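Local coordinates for protein V-type ATP synthase alpha chain (PDB 5BN3) that belongs to the A subunits of V-type ATP synthases, with an N-terminal beta-barrel, a barrel-sandwich domain and a P-loop nucleotide-binding domain, and binds ADP in this structure, at residues Lys111-Phe116 against Asn161-Glu166; Ile117-Lys122 against Ile132-Glu137; Glu156-Asn161 against Ile168-Gly173; Ile244-Gly249 against Arg279-Ala284. One frame throughout, in Å; residues are numbered along the deposited sequence.

Interaction 1. Residues Lys111-Phe116 against Asn161-Glu166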
loop_
_atom_site.group_PDB
_atom_site.type_symbol
_atom_site.label_atom_id
_atom_site.label_comp_id
_atom_site.label_asym_id
_atom_site.label_seq_id
_atom_site.Cartn_x
_atom_site.Cartn_y
_atom_site.Cartn_z
ATOM N N LYS A 111 -19.339 54.315 3.146
ATOM C CA LYS A 111 -19.677 55.531 3.886
ATOM C C LYS A 111 -18.472 56.187 4.551
ATOM O O LYS A 111 -18.494 57.384 4.844
ATOM C CB LYS A 111 -20.761 55.239 4.926
ATOM C CG LYS A 111 -22.131 54.988 4.325
ATOM C CD LYS A 111 -23.133 54.556 5.380
ATOM C CE LYS A 111 -24.538 54.523 4.808
ATOM N NZ LYS A 111 -24.968 55.871 4.340
ATOM N N LYS A 112 -17.429 55.400 4.794
ATOM C CA LYS A 112 -16.183 55.917 5.358
ATOM C C LYS A 112 -15.623 57.053 4.500
ATOM O O LYS A 112 -15.549 56.938 3.273
ATOM C CB LYS A 112 -15.152 54.792 5.475
ATOM C CG LYS A 112 -13.735 55.264 5.739
ATOM C CD LYS A 112 -13.496 55.613 7.199
ATOM C CE LYS A 112 -12.083 56.150 7.396
ATOM N NZ LYS A 112 -11.742 56.349 8.835
ATOM N N VAL A 113 -15.241 58.150 5.147
ATOM C CA VAL A 113 -14.729 59.316 4.433
ATOM C C VAL A 113 -13.203 59.352 4.445
ATOM O O VAL A 113 -12.582 59.399 5.507
ATOM C CB VAL A 113 -15.283 60.631 5.022
ATOM C CG1 VAL A 113 -14.667 61.823 4.317
ATOM C CG2 VAL A 113 -16.799 60.673 4.891
ATOM N N TRP A 114 -12.605 59.335 3.258
ATOM C CA TRP A 114 -11.151 59.329 3.133
ATOM C C TRP A 114 -10.615 60.692 2.714
ATOM O O TRP A 114 -11.316 61.464 2.063
ATOM C CB TRP A 114 -10.721 58.281 2.104
ATOM C CG TRP A 114 -11.188 56.904 2.438
ATOM C CD1 TRP A 114 -12.241 56.234 1.887
ATOM C CD2 TRP A 114 -10.619 56.028 3.414
ATOM N NE1 TRP A 114 -12.359 54.989 2.460
ATOM C CE2 TRP A 114 -11.371 54.838 3.399
ATOM C CE3 TRP A 114 -9.539 56.132 4.295
ATOM C CZ2 TRP A 114 -11.078 53.759 4.236
ATOM C CZ3 TRP A 114 -9.250 55.068 5.121
ATOM C CH2 TRP A 114 -10.017 53.897 5.089
ATOM N N GLU A 115 -9.370 60.985 3.080
ATOM C CA GLU A 115 -8.718 62.205 2.608
ATOM C C GLU A 115 -7.728 61.881 1.492
ATOM O O GLU A 115 -6.699 61.243 1.725
ATOM C CB GLU A 115 -8.011 62.941 3.751
ATOM C CG GLU A 115 -7.378 64.260 3.321
ATOM C CD GLU A 115 -7.004 65.148 4.492
ATOM O OE1 GLU A 115 -7.678 66.181 4.694
ATOM O OE2 GLU A 115 -6.032 64.822 5.204
ATOM N N PHE A 116 -8.051 62.324 0.281
ATOM C CA PHE A 116 -7.227 62.063 -0.892
ATOM C C PHE A 116 -6.311 63.243 -1.220
ATOM O O PHE A 116 -6.779 64.363 -1.432
ATOM C CB PHE A 116 -8.125 61.737 -2.089
ATOM C CG PHE A 116 -7.382 61.561 -3.379
ATOM C CD1 PHE A 116 -6.582 60.450 -3.587
ATOM C CD2 PHE A 116 -7.499 62.499 -4.393
ATOM C CE1 PHE A 116 -5.902 60.279 -4.777
ATOM C CE2 PHE A 116 -6.821 62.338 -5.589
ATOM C CZ PHE A 116 -6.021 61.224 -5.782
ATOM N N ASN A 161 -11.733 65.379 0.944
ATOM C CA ASN A 161 -12.472 64.290 1.564
ATOM C C ASN A 161 -13.490 63.645 0.629
ATOM O O ASN A 161 -14.372 64.320 0.093
ATOM C CB ASN A 161 -13.136 64.777 2.854
ATOM C CG ASN A 161 -12.136 65.369 3.829
ATOM O OD1 ASN A 161 -11.416 64.643 4.518
ATOM N ND2 ASN A 161 -12.082 66.694 3.889
ATOM N N PHE A 162 -13.354 62.334 0.432
ATOM C CA PHE A 162 -14.223 61.585 -0.472
ATOM C C PHE A 162 -14.576 60.217 0.100
ATOM O O PHE A 162 -13.843 59.674 0.927
ATOM C CB PHE A 162 -13.534 61.371 -1.825
ATOM C CG PHE A 162 -13.121 62.639 -2.510
ATOM C CD1 PHE A 162 -11.871 63.190 -2.279
ATOM C CD2 PHE A 162 -13.974 63.270 -3.403
ATOM C CE1 PHE A 162 -11.483 64.353 -2.912
ATOM C CE2 PHE A 162 -13.591 64.435 -4.042
ATOM C CZ PHE A 162 -12.344 64.976 -3.797
ATOM N N THR A 163 -15.700 59.661 -0.347
ATOM C CA THR A 163 -16.024 58.263 -0.070
ATOM C C THR A 163 -15.591 57.437 -1.276
ATOM O O THR A 163 -15.211 57.997 -2.305
ATOM C CB THR A 163 -17.521 58.046 0.231
ATOM O OG1 THR A 163 -18.297 58.289 -0.948
ATOM C CG2 THR A 163 -17.982 58.975 1.341
ATOM N N ILE A 164 -15.662 56.114 -1.154
ATOM C CA ILE A 164 -15.063 55.208 -2.135
ATOM C C ILE A 164 -15.671 55.272 -3.547
ATOM O O ILE A 164 -14.972 55.047 -4.536
ATOM C CB ILE A 164 -15.050 53.746 -1.598
ATOM C CG1 ILE A 164 -13.643 53.154 -1.677
ATOM C CG2 ILE A 164 -16.045 52.864 -2.333
ATOM C CD1 ILE A 164 -12.655 53.829 -0.763
ATOM N N GLU A 165 -16.956 55.602 -3.642
ATOM C CA GLU A 165 -17.643 55.590 -4.933
ATOM C C GLU A 165 -17.564 56.924 -5.670
ATOM O O GLU A 165 -18.104 57.064 -6.768
ATOM C CB GLU A 165 -19.108 55.170 -4.763
ATOM C CG GLU A 165 -19.335 53.665 -4.649
ATOM C CD GLU A 165 -19.399 52.968 -5.999
ATOM O OE1 GLU A 165 -18.792 53.469 -6.969
ATOM O OE2 GLU A 165 -20.064 51.914 -6.091
ATOM N N GLU A 166 -16.888 57.899 -5.070
ATOM C CA GLU A 166 -16.805 59.236 -5.653
ATOM C C GLU A 166 -15.645 59.394 -6.635
ATOM O O GLU A 166 -14.554 58.863 -6.419
ATOM C CB GLU A 166 -16.723 60.297 -4.550
ATOM C CG GLU A 166 -17.987 60.392 -3.708
ATOM C CD GLU A 166 -17.970 61.551 -2.735
ATOM O OE1 GLU A 166 -16.989 61.683 -1.978
ATOM O OE2 GLU A 166 -18.943 62.333 -2.725
HETATM O O HOH W 1 -15.867 55.079 1.498
HETATM O O HOH W 2 -9.720 64.934 7.094
#
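Trp114 and Phe162 form an antiparallel hydrogen-bonded pair: Trp114 N lies 2.7 Å from Phe162 O, and Phe162 N lies 2.8 Å from Trp114 O, the latter donor arriving in the carbonyl plane. Glu115 and Asn161 follow as a non-hydrogen-bonded pair, where the CA of Asn161 makes a CA-H...O contact of 3.1 Å with Trp114 O. Next to the Trp114-Phe162 pair a water links the two backbones, accepting from Ile164 N and donating to Lys112 O. Here Thr163 to Glu166 fold into a type I turn, pinned by Glu166 OE1, which accepts from Thr163 N approaching above the carboxylate plane.

Among the side chains, Ile164 runs beside Trp114 in the same direction, and its CD1 sits 3.4 Å from the indole NE1. Lys112 CG covers one indole face near the rim, 3.2 Å above the plane. Further along, Phe162 CD1 meets Phe116 CB at 4.0 Å. Beside Asn161, Val113 turns CG1 anti to its backbone N (chi1 176°), which brings that methyl to 3.6 Å from Asn161 CB. A second water donates to Asn161 OD1 and, weakly, to Glu115 OE1.

Trp114 and Phe116 pack on Val135 of strand 131-137, and Phe116 also touches Leu178. The strand pair thus carries aromatic and aliphatic packing into the barrel-sandwich domain on one face, and polar Glu115 and Asn161, loosely linked by a water, on the other.

Interaction 2. Residues Ile117-Lys122 against Ile132-Glu137; sequences IPKKKK and IGTVNE
Ile117 and Thr134 make the tight end of this contact, an antiparallel pair bonded both ways. Ile117 N donates to Thr134 O at 2.9 Å in a straight bond (180° at the hydrogen), and Thr134 N returns one to Ile117 O at 2.8 Å. Next to it Gly133 brings its CA to 3.2 Å from Ile117 O and to 4.0 Å from the CA of Pro118, so the two backbones meet without an intervening side chain. A third bond runs from Lys119 N to Ile132 O at 2.9 Å, the donor standing 42° above the carbonyl plane.

The loose side begins there, for Lys119 is already loop after strand 114-118, and Lys121 and Lys122 make no contact with 132-137. Lys119 lays CG against the CA of Gly133 at 3.9 Å, then bends at chi2 (-54°) and carries its ammonium end off from the strand. Lys120 touches the CA of Ile132 with CG, at 4.0 Å, before its chain bends repeatedly. Ile117 and Lys119 are exposed, whereas Ile132 is buried against Ile144, Ile157 and Ile168.

Strand 131-137, paired on its other edge with 140-145, thereby joins an antiparallel sheet, consistent with the barrel-sandwich domain of the ATP synthase alpha/beta family.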
loop_
_atom_site.group_PDB
_atom_site.type_symbol
_atom_site.label_atom_id
_atom_site.label_comp_id
_atom_site.label_asym_id
_atom_site.label_seq_id
_atom_site.Cartn_x
_atom_site.Cartn_y
_atom_site.Cartn_z
ATOM N N ILE A 117 -5.006 62.985 -1.254
ATOM C CA ILE A 117 -4.019 64.000 -1.613
ATOM C C ILE A 117 -3.395 63.654 -2.966
ATOM O O ILE A 117 -2.664 62.669 -3.080
ATOM C CB ILE A 117 -2.911 64.100 -0.541
ATOM C CG1 ILE A 117 -3.511 64.443 0.827
ATOM C CG2 ILE A 117 -1.867 65.129 -0.944
ATOM C CD1 ILE A 117 -2.505 64.417 1.965
ATOM N N PRO A 118 -3.679 64.469 -3.998
ATOM C CA PRO A 118 -3.219 64.176 -5.362
ATOM C C PRO A 118 -1.706 64.305 -5.514
ATOM O O PRO A 118 -1.078 65.081 -4.794
ATOM C CB PRO A 118 -3.929 65.242 -6.206
ATOM C CG PRO A 118 -4.148 66.375 -5.270
ATOM C CD PRO A 118 -4.416 65.743 -3.926
ATOM N N LYS A 119 -1.133 63.539 -6.436
ATOM C CA LYS A 119 0.295 63.615 -6.710
ATOM C C LYS A 119 0.524 63.977 -8.165
ATOM O O LYS A 119 1.660 64.050 -8.631
ATOM C CB LYS A 119 0.980 62.289 -6.373
ATOM C CG LYS A 119 1.084 62.015 -4.883
ATOM C CD LYS A 119 1.754 63.181 -4.171
ATOM C CE LYS A 119 1.989 62.880 -2.699
ATOM N NZ LYS A 119 2.730 63.987 -2.026
ATOM N N LYS A 120 -0.573 64.200 -8.878
ATOM C CA LYS A 120 -0.513 64.625 -10.267
ATOM C C LYS A 120 -1.290 65.922 -10.435
ATOM O O LYS A 120 -2.158 66.245 -9.621
ATOM C CB LYS A 120 -1.101 63.549 -11.178
ATOM C CG LYS A 120 -0.476 62.175 -11.033
ATOM C CD LYS A 120 1.000 62.178 -11.393
ATOM C CE LYS A 120 1.243 61.508 -12.737
ATOM N NZ LYS A 120 2.554 60.794 -12.771
ATOM N N LYS A 121 -0.971 66.668 -11.487
ATOM C CA LYS A 121 -1.679 67.905 -11.781
ATOM C C LYS A 121 -2.569 67.735 -13.001
ATOM O O LYS A 121 -2.399 66.796 -13.778
ATOM C CB LYS A 121 -0.690 69.046 -12.027
ATOM C CG LYS A 121 0.151 69.413 -10.819
ATOM C CD LYS A 121 1.115 70.542 -11.148
ATOM C CE LYS A 121 1.917 70.967 -9.929
ATOM N NZ LYS A 121 2.860 72.069 -10.267
ATOM N N LYS A 122 -3.523 68.646 -13.153
ATOM C CA LYS A 122 -4.358 68.702 -14.342
ATOM C C LYS A 122 -3.461 68.903 -15.559
ATOM O O LYS A 122 -2.517 69.692 -15.516
ATOM C CB LYS A 122 -5.343 69.865 -14.209
ATOM C CG LYS A 122 -6.380 69.978 -15.311
ATOM C CD LYS A 122 -7.272 71.186 -15.051
ATOM C CE LYS A 122 -8.145 71.513 -16.247
ATOM N NZ LYS A 122 -8.805 72.839 -16.089
ATOM N N ILE A 132 -1.656 58.191 -8.616
ATOM C CA ILE A 132 -2.367 59.438 -8.879
ATOM C C ILE A 132 -2.495 60.280 -7.609
ATOM O O ILE A 132 -2.737 61.488 -7.672
ATOM C CB ILE A 132 -3.755 59.171 -9.513
ATOM C CG1 ILE A 132 -4.310 60.436 -10.172
ATOM C CG2 ILE A 132 -4.731 58.606 -8.487
ATOM C CD1 ILE A 132 -5.560 60.198 -10.981
ATOM N N GLY A 133 -2.317 59.635 -6.458
ATOM C CA GLY A 133 -2.384 60.316 -5.176
ATOM C C GLY A 133 -2.272 59.359 -4.003
ATOM O O GLY A 133 -2.081 58.158 -4.196
ATOM N N THR A 134 -2.390 59.884 -2.785
ATOM C CA THR A 134 -2.296 59.054 -1.585
ATOM C C THR A 134 -3.473 59.253 -0.635
ATOM O O THR A 134 -4.097 60.316 -0.612
ATOM C CB THR A 134 -0.979 59.294 -0.810
ATOM O OG1 THR A 134 -0.883 60.674 -0.437
ATOM C CG2 THR A 134 0.225 58.915 -1.655
ATOM N N VAL A 135 -3.767 58.217 0.145
ATOM C CA VAL A 135 -4.787 58.283 1.186
ATOM C C VAL A 135 -4.205 57.756 2.492
ATOM O O VAL A 135 -3.650 56.657 2.529
ATOM C CB VAL A 135 -6.021 57.438 0.812
ATOM C CG1 VAL A 135 -6.960 57.310 1.998
ATOM C CG2 VAL A 135 -6.751 58.051 -0.366
ATOM N N ASN A 136 -4.311 58.534 3.565
ATOM C CA ASN A 136 -3.903 58.031 4.871
ATOM C C ASN A 136 -4.930 57.043 5.407
ATOM O O ASN A 136 -6.065 57.415 5.710
ATOM C CB ASN A 136 -3.689 59.167 5.872
ATOM C CG ASN A 136 -3.314 58.660 7.256
ATOM O OD1 ASN A 136 -2.152 58.351 7.523
ATOM N ND2 ASN A 136 -4.300 58.572 8.142
ATOM N N GLU A 137 -4.534 55.779 5.512
ATOM C CA GLU A 137 -5.408 54.753 6.065
ATOM C C GLU A 137 -4.902 54.361 7.451
ATOM O O GLU A 137 -4.153 53.395 7.599
ATOM C CB GLU A 137 -5.463 53.538 5.132
ATOM C CG GLU A 137 -6.579 52.548 5.447
ATOM C CD GLU A 137 -6.791 51.536 4.336
ATOM O OE1 GLU A 137 -6.047 51.583 3.332
ATOM O OE2 GLU A 137 -7.704 50.691 4.460
#

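Interaction 3. Residues Glu156-Asn161 against Ile168-Gly173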
loop_
_atom_site.group_PDB
_atom_site.type_symbol
_atom_site.label_atom_id
_atom_site.label_comp_id
_atom_site.label_asym_id
_atom_site.label_seq_id
_atom_site.Cartn_x
_atom_site.Cartn_y
_atom_site.Cartn_z
ATOM N N GLU A 156 -9.171 66.340 -15.277
ATOM C CA GLU A 156 -9.679 66.837 -14.008
ATOM C C GLU A 156 -9.132 65.970 -12.879
ATOM O O GLU A 156 -9.097 64.745 -13.001
ATOM C CB GLU A 156 -11.207 66.774 -14.003
ATOM C CG GLU A 156 -11.881 67.966 -13.362
ATOM C CD GLU A 156 -11.915 69.172 -14.275
ATOM O OE1 GLU A 156 -12.105 68.997 -15.498
ATOM O OE2 GLU A 156 -11.758 70.299 -13.770
ATOM N N ILE A 157 -8.692 66.597 -11.793
ATOM C CA ILE A 157 -8.288 65.850 -10.603
ATOM C C ILE A 157 -8.579 66.639 -9.330
ATOM O O ILE A 157 -8.224 67.814 -9.215
ATOM C CB ILE A 157 -6.805 65.390 -10.658
ATOM C CG1 ILE A 157 -6.449 64.582 -9.403
ATOM C CG2 ILE A 157 -5.866 66.574 -10.833
ATOM C CD1 ILE A 157 -5.067 63.965 -9.441
ATOM N N TYR A 158 -9.237 65.985 -8.380
ATOM C CA TYR A 158 -9.705 66.660 -7.178
ATOM C C TYR A 158 -8.841 66.356 -5.959
ATOM O O TYR A 158 -7.885 65.579 -6.036
ATOM C CB TYR A 158 -11.164 66.287 -6.915
ATOM C CG TYR A 158 -12.046 66.513 -8.118
ATOM C CD1 TYR A 158 -12.026 67.723 -8.796
ATOM C CD2 TYR A 158 -12.878 65.511 -8.591
ATOM C CE1 TYR A 158 -12.824 67.933 -9.900
ATOM C CE2 TYR A 158 -13.678 65.713 -9.697
ATOM C CZ TYR A 158 -13.645 66.926 -10.347
ATOM O OH TYR A 158 -14.440 67.133 -11.447
ATOM N N GLU A 159 -9.186 66.980 -4.839
ATOM C CA GLU A 159 -8.418 66.854 -3.608
ATOM C C GLU A 159 -9.353 67.009 -2.419
ATOM O O GLU A 159 -10.299 67.796 -2.472
ATOM C CB GLU A 159 -7.335 67.937 -3.559
ATOM C CG GLU A 159 -6.709 68.151 -2.188
ATOM C CD GLU A 159 -5.685 69.269 -2.184
ATOM O OE1 GLU A 159 -5.818 70.205 -3.000
ATOM O OE2 GLU A 159 -4.744 69.207 -1.364
ATOM N N GLY A 160 -9.103 66.250 -1.356
ATOM C CA GLY A 160 -9.845 66.425 -0.124
ATOM C C GLY A 160 -10.560 65.179 0.356
ATOM O O GLY A 160 -10.067 64.061 0.193
ATOM N N ASN A 161 -11.733 65.379 0.944
ATOM C CA ASN A 161 -12.472 64.290 1.564
ATOM C C ASN A 161 -13.490 63.645 0.629
ATOM O O ASN A 161 -14.372 64.320 0.093
ATOM C CB ASN A 161 -13.136 64.777 2.854
ATOM C CG ASN A 161 -12.136 65.369 3.829
ATOM O OD1 ASN A 161 -11.416 64.643 4.518
ATOM N ND2 ASN A 161 -12.082 66.694 3.889
ATOM N N ILE A 168 -12.556 61.003 -8.264
ATOM C CA ILE A 168 -11.456 61.818 -7.754
ATOM C C ILE A 168 -10.628 62.403 -8.891
ATOM O O ILE A 168 -9.804 63.294 -8.681
ATOM C CB ILE A 168 -10.539 61.016 -6.808
ATOM C CG1 ILE A 168 -10.109 59.700 -7.454
ATOM C CG2 ILE A 168 -11.240 60.738 -5.494
ATOM C CD1 ILE A 168 -8.640 59.640 -7.787
ATOM N N ALA A 169 -10.853 61.883 -10.095
ATOM C CA ALA A 169 -10.161 62.358 -11.287
ATOM C C ALA A 169 -10.860 61.883 -12.554
ATOM O O ALA A 169 -11.640 60.931 -12.521
ATOM C CB ALA A 169 -8.715 61.902 -11.282
ATOM N N ILE A 170 -10.574 62.547 -13.669
ATOM C CA ILE A 170 -11.129 62.153 -14.959
ATOM C C ILE A 170 -10.021 62.079 -16.007
ATOM O O ILE A 170 -9.286 63.047 -16.214
ATOM C CB ILE A 170 -12.239 63.124 -15.416
ATOM C CG1 ILE A 170 -13.468 62.974 -14.514
ATOM C CG2 ILE A 170 -12.622 62.867 -16.866
ATOM C CD1 ILE A 170 -14.456 64.115 -14.615
ATOM N N VAL A 171 -9.894 60.918 -16.649
ATOM C CA VAL A 171 -8.863 60.691 -17.660
ATOM C C VAL A 171 -9.505 60.207 -18.959
ATOM O O VAL A 171 -10.200 59.188 -18.964
ATOM C CB VAL A 171 -7.834 59.641 -17.191
ATOM C CG1 VAL A 171 -6.674 59.552 -18.169
ATOM C CG2 VAL A 171 -7.323 59.978 -15.803
ATOM N N ASN A 172 -9.266 60.935 -20.050
ATOM C CA ASN A 172 -9.869 60.628 -21.351
ATOM C C ASN A 172 -11.378 60.409 -21.278
ATOM O O ASN A 172 -11.918 59.499 -21.910
ATOM C CB ASN A 172 -9.183 59.429 -22.015
ATOM C CG ASN A 172 -8.102 59.844 -22.998
ATOM O OD1 ASN A 172 -7.431 60.862 -22.813
ATOM N ND2 ASN A 172 -7.933 59.059 -24.055
ATOM N N GLY A 173 -12.048 61.246 -20.493
ATOM C CA GLY A 173 -13.484 61.148 -20.319
ATOM C C GLY A 173 -13.915 60.015 -19.408
ATOM O O GLY A 173 -15.108 59.731 -19.296
#
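Tyr158 brings its ring obliquely to the backbone of Ile168 and Ala169. Within the ring, CD2 lies 3.8 Å from Ile168 O and CG is only slightly farther from it. The first torsion explains the position: with chi1 at -52°, CG stands beside the backbone N, and that same N donates to Ile168 O at 2.8 Å in a bond that is straight (177° at the hydrogen). One carbonyl oxygen therefore receives the amide of Tyr158 while lying close to the start of its side chain. The phenol reaches along the facing strand, OH coming no nearer than 4.4 Å to Ile170 CD1.

Behind the ring the backbones pair antiparallel. Ile170 N donates to Glu156 O at 2.7 Å, while the return bond from Glu156 N to Ile170 O, at 3.4 Å, is weak. Ile157 and Ala169 form the adjoining non-hydrogen-bonded pair, with Ile157 CG1 at 4.0 Å from Ala169 CB. On the other face Glu156 CB meets Ile170 CB at 4.0 Å, and the glutamate then bends away at chi2.

Ile157 and Ala169 both lean on Ile132 of strand 131-137, and Ala169, which is buried, also packs on Ile176. The contact is thus held chiefly by two short backbone hydrogen bonds, with a third that is weak; Ile157 and Ala169 face the neighbouring sheet of the domain, and Glu156 and Ile170 occupy the face away from them.

Interaction 4. Residues Ile244-Gly249 against Arg279-Ala284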
loop_
_atom_site.group_PDB
_atom_site.type_symbol
_atom_site.label_atom_id
_atom_site.label_comp_id
_atom_site.label_asym_id
_atom_site.label_seq_id
_atom_site.Cartn_x
_atom_site.Cartn_y
_atom_site.Cartn_z
ATOM N N ILE A 244 2.989 45.355 4.550
ATOM C CA ILE A 244 1.643 44.794 4.592
ATOM C C ILE A 244 1.697 43.297 4.904
ATOM O O ILE A 244 2.555 42.580 4.386
ATOM C CB ILE A 244 0.911 45.012 3.245
ATOM C CG1 ILE A 244 0.729 46.507 2.973
ATOM C CG2 ILE A 244 -0.442 44.318 3.240
ATOM C CD1 ILE A 244 -0.173 47.196 3.976
ATOM N N VAL A 245 0.790 42.838 5.763
ATOM C CA VAL A 245 0.658 41.417 6.068
ATOM C C VAL A 245 -0.747 40.940 5.718
ATOM O O VAL A 245 -1.739 41.531 6.151
ATOM C CB VAL A 245 0.931 41.132 7.558
ATOM C CG1 VAL A 245 0.637 39.676 7.888
ATOM C CG2 VAL A 245 2.362 41.467 7.907
ATOM N N ILE A 246 -0.833 39.880 4.923
ATOM C CA ILE A 246 -2.119 39.276 4.602
ATOM C C ILE A 246 -2.174 37.851 5.135
ATOM O O ILE A 246 -1.407 36.989 4.701
ATOM C CB ILE A 246 -2.366 39.270 3.089
ATOM C CG1 ILE A 246 -2.398 40.709 2.574
ATOM C CG2 ILE A 246 -3.668 38.559 2.756
ATOM C CD1 ILE A 246 -2.226 40.819 1.094
ATOM N N TYR A 247 -3.071 37.607 6.085
ATOM C CA TYR A 247 -3.229 36.270 6.645
ATOM C C TYR A 247 -4.467 35.599 6.063
ATOM O O TYR A 247 -5.590 36.064 6.270
ATOM C CB TYR A 247 -3.328 36.320 8.173
ATOM C CG TYR A 247 -3.066 34.984 8.829
ATOM C CD1 TYR A 247 -4.076 34.045 8.966
ATOM C CD2 TYR A 247 -1.804 34.662 9.307
ATOM C CE1 TYR A 247 -3.836 32.821 9.560
ATOM C CE2 TYR A 247 -1.556 33.443 9.904
ATOM C CZ TYR A 247 -2.575 32.527 10.027
ATOM O OH TYR A 247 -2.330 31.310 10.620
ATOM N N ILE A 248 -4.258 34.508 5.334
ATOM C CA ILE A 248 -5.368 33.752 4.771
ATOM C C ILE A 248 -5.660 32.511 5.605
ATOM O O ILE A 248 -4.873 31.560 5.620
ATOM C CB ILE A 248 -5.086 33.319 3.317
ATOM C CG1 ILE A 248 -4.558 34.499 2.497
ATOM C CG2 ILE A 248 -6.344 32.748 2.682
ATOM C CD1 ILE A 248 -4.254 34.150 1.050
ATOM N N GLY A 249 -6.790 32.526 6.302
ATOM C CA GLY A 249 -7.266 31.344 6.992
ATOM C C GLY A 249 -8.057 30.489 6.024
ATOM O O GLY A 249 -9.262 30.685 5.851
ATOM N N ARG A 279 -1.685 47.269 9.681
ATOM C CA ARG A 279 -0.962 46.804 8.494
ATOM C C ARG A 279 -1.449 45.426 8.055
ATOM O O ARG A 279 -0.907 44.834 7.121
ATOM C CB ARG A 279 0.546 46.738 8.762
ATOM C CG ARG A 279 0.975 45.544 9.621
ATOM C CD ARG A 279 2.477 45.304 9.558
ATOM N NE ARG A 279 2.876 44.111 10.308
ATOM C CZ ARG A 279 4.114 43.627 10.346
ATOM N NH1 ARG A 279 5.083 44.229 9.672
ATOM N NH2 ARG A 279 4.382 42.539 11.052
ATOM N N THR A 280 -2.484 44.929 8.722
ATOM C CA THR A 280 -2.927 43.553 8.528
ATOM C C THR A 280 -4.287 43.441 7.832
ATOM O O THR A 280 -5.218 44.192 8.133
ATOM C CB THR A 280 -2.982 42.817 9.881
ATOM O OG1 THR A 280 -1.713 42.939 10.538
ATOM C CG2 THR A 280 -3.306 41.344 9.686
ATOM N N ILE A 281 -4.385 42.503 6.895
ATOM C CA ILE A 281 -5.658 42.151 6.270
ATOM C C ILE A 281 -5.944 40.676 6.529
ATOM O O ILE A 281 -5.092 39.820 6.280
ATOM C CB ILE A 281 -5.632 42.398 4.752
ATOM C CG1 ILE A 281 -5.265 43.853 4.455
ATOM C CG2 ILE A 281 -6.977 42.052 4.127
ATOM C CD1 ILE A 281 -5.097 44.150 2.983
ATOM N N LEU A 282 -7.141 40.381 7.029
ATOM C CA LEU A 282 -7.521 39.008 7.348
ATOM C C LEU A 282 -8.544 38.474 6.356
ATOM O O LEU A 282 -9.573 39.105 6.108
ATOM C CB LEU A 282 -8.092 38.920 8.766
ATOM C CG LEU A 282 -7.184 39.276 9.945
ATOM C CD1 LEU A 282 -7.842 38.900 11.265
ATOM C CD2 LEU A 282 -5.846 38.588 9.809
ATOM N N ILE A 283 -8.253 37.309 5.784
ATOM C CA ILE A 283 -9.199 36.622 4.911
ATOM C C ILE A 283 -9.546 35.264 5.511
ATOM O O ILE A 283 -8.691 34.382 5.617
ATOM C CB ILE A 283 -8.630 36.455 3.497
ATOM C CG1 ILE A 283 -8.371 37.833 2.889
ATOM C CG2 ILE A 283 -9.591 35.670 2.622
ATOM C CD1 ILE A 283 -7.479 37.809 1.692
ATOM N N ALA A 284 -10.805 35.105 5.906
ATOM C CA ALA A 284 -11.227 33.919 6.644
ATOM C C ALA A 284 -12.286 33.109 5.912
ATOM O O ALA A 284 -13.409 33.574 5.723
ATOM C CB ALA A 284 -11.742 34.311 8.019
#
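Arg279 lays its side chain across Val245 at the start of two parallel strands. At CB the chain takes a chi1 of 75°, setting CG between the backbone N and the carbonyl carbon, and from CG to NE it is extended. CD lies 4.2 Å from Val245 CG2, and NE is nearer to that methyl, at 3.6 Å. CZ and NH2 follow over it, CG2 standing 3.5 Å above one face of the guanidinium and offset toward its rim. At the tip, NH1 donates to Ala240 O and Ser242 O, and NH2 to Ala237 O, so the cation is bound by backbone carbonyls around the end of helix 229-239.

Five backbone N-H...O hydrogen bonds join the strands, whose axes run 11° apart. They begin with Val245 N to Arg279 O at 3.0 Å, continue alternately through Ile281, Tyr247 and Ile283, and end with Gly249 N to Ile283 O at 2.7 Å. On the Tyr247 face, its CB meets Leu282 CD2 at 3.8 Å, beneath helix 254-263. On the opposite face Ile246 CG2 meets Ile283 CD1 at 4.0 Å, and Ile281 and Ile283 pack on helix 293-309.

This is the strand pair of a beta-alpha-beta crossover in the P-loop domain, with Tyr247 also touching Thr230 of the ADP pocket. Packing across the strands is mainly aliphatic; Thr280 OG1 bonds to Leu276 O and Tyr247 OH weakly to Asp320, and the buried cation is probably stabilised by the three carbonyls that accept from its NH1 and NH2.

Interactions 1, 2 and 3 lie in one barrel-sandwich domain and touch one another; interaction 4 stands apart in the nucleotide-binding domain, its centre 23 to 31 Å from theirs. Strand 114-118 serves both interaction 1 and interaction 2, with 160-162 and 131-137 on its two edges. Interaction 3 belongs mainly to a second sheet, but the sheets meet where Ile132 CD1 packs on Ala169 CB at 3.6 Å. These three contacts are short, antiparallel and partly buried, each combining buried apolar residues with more exposed ones. Interaction 4, buried throughout, is parallel and regular, with helices on both faces and mostly aliphatic side chains, its few polar ends bonded to groups outside the pair.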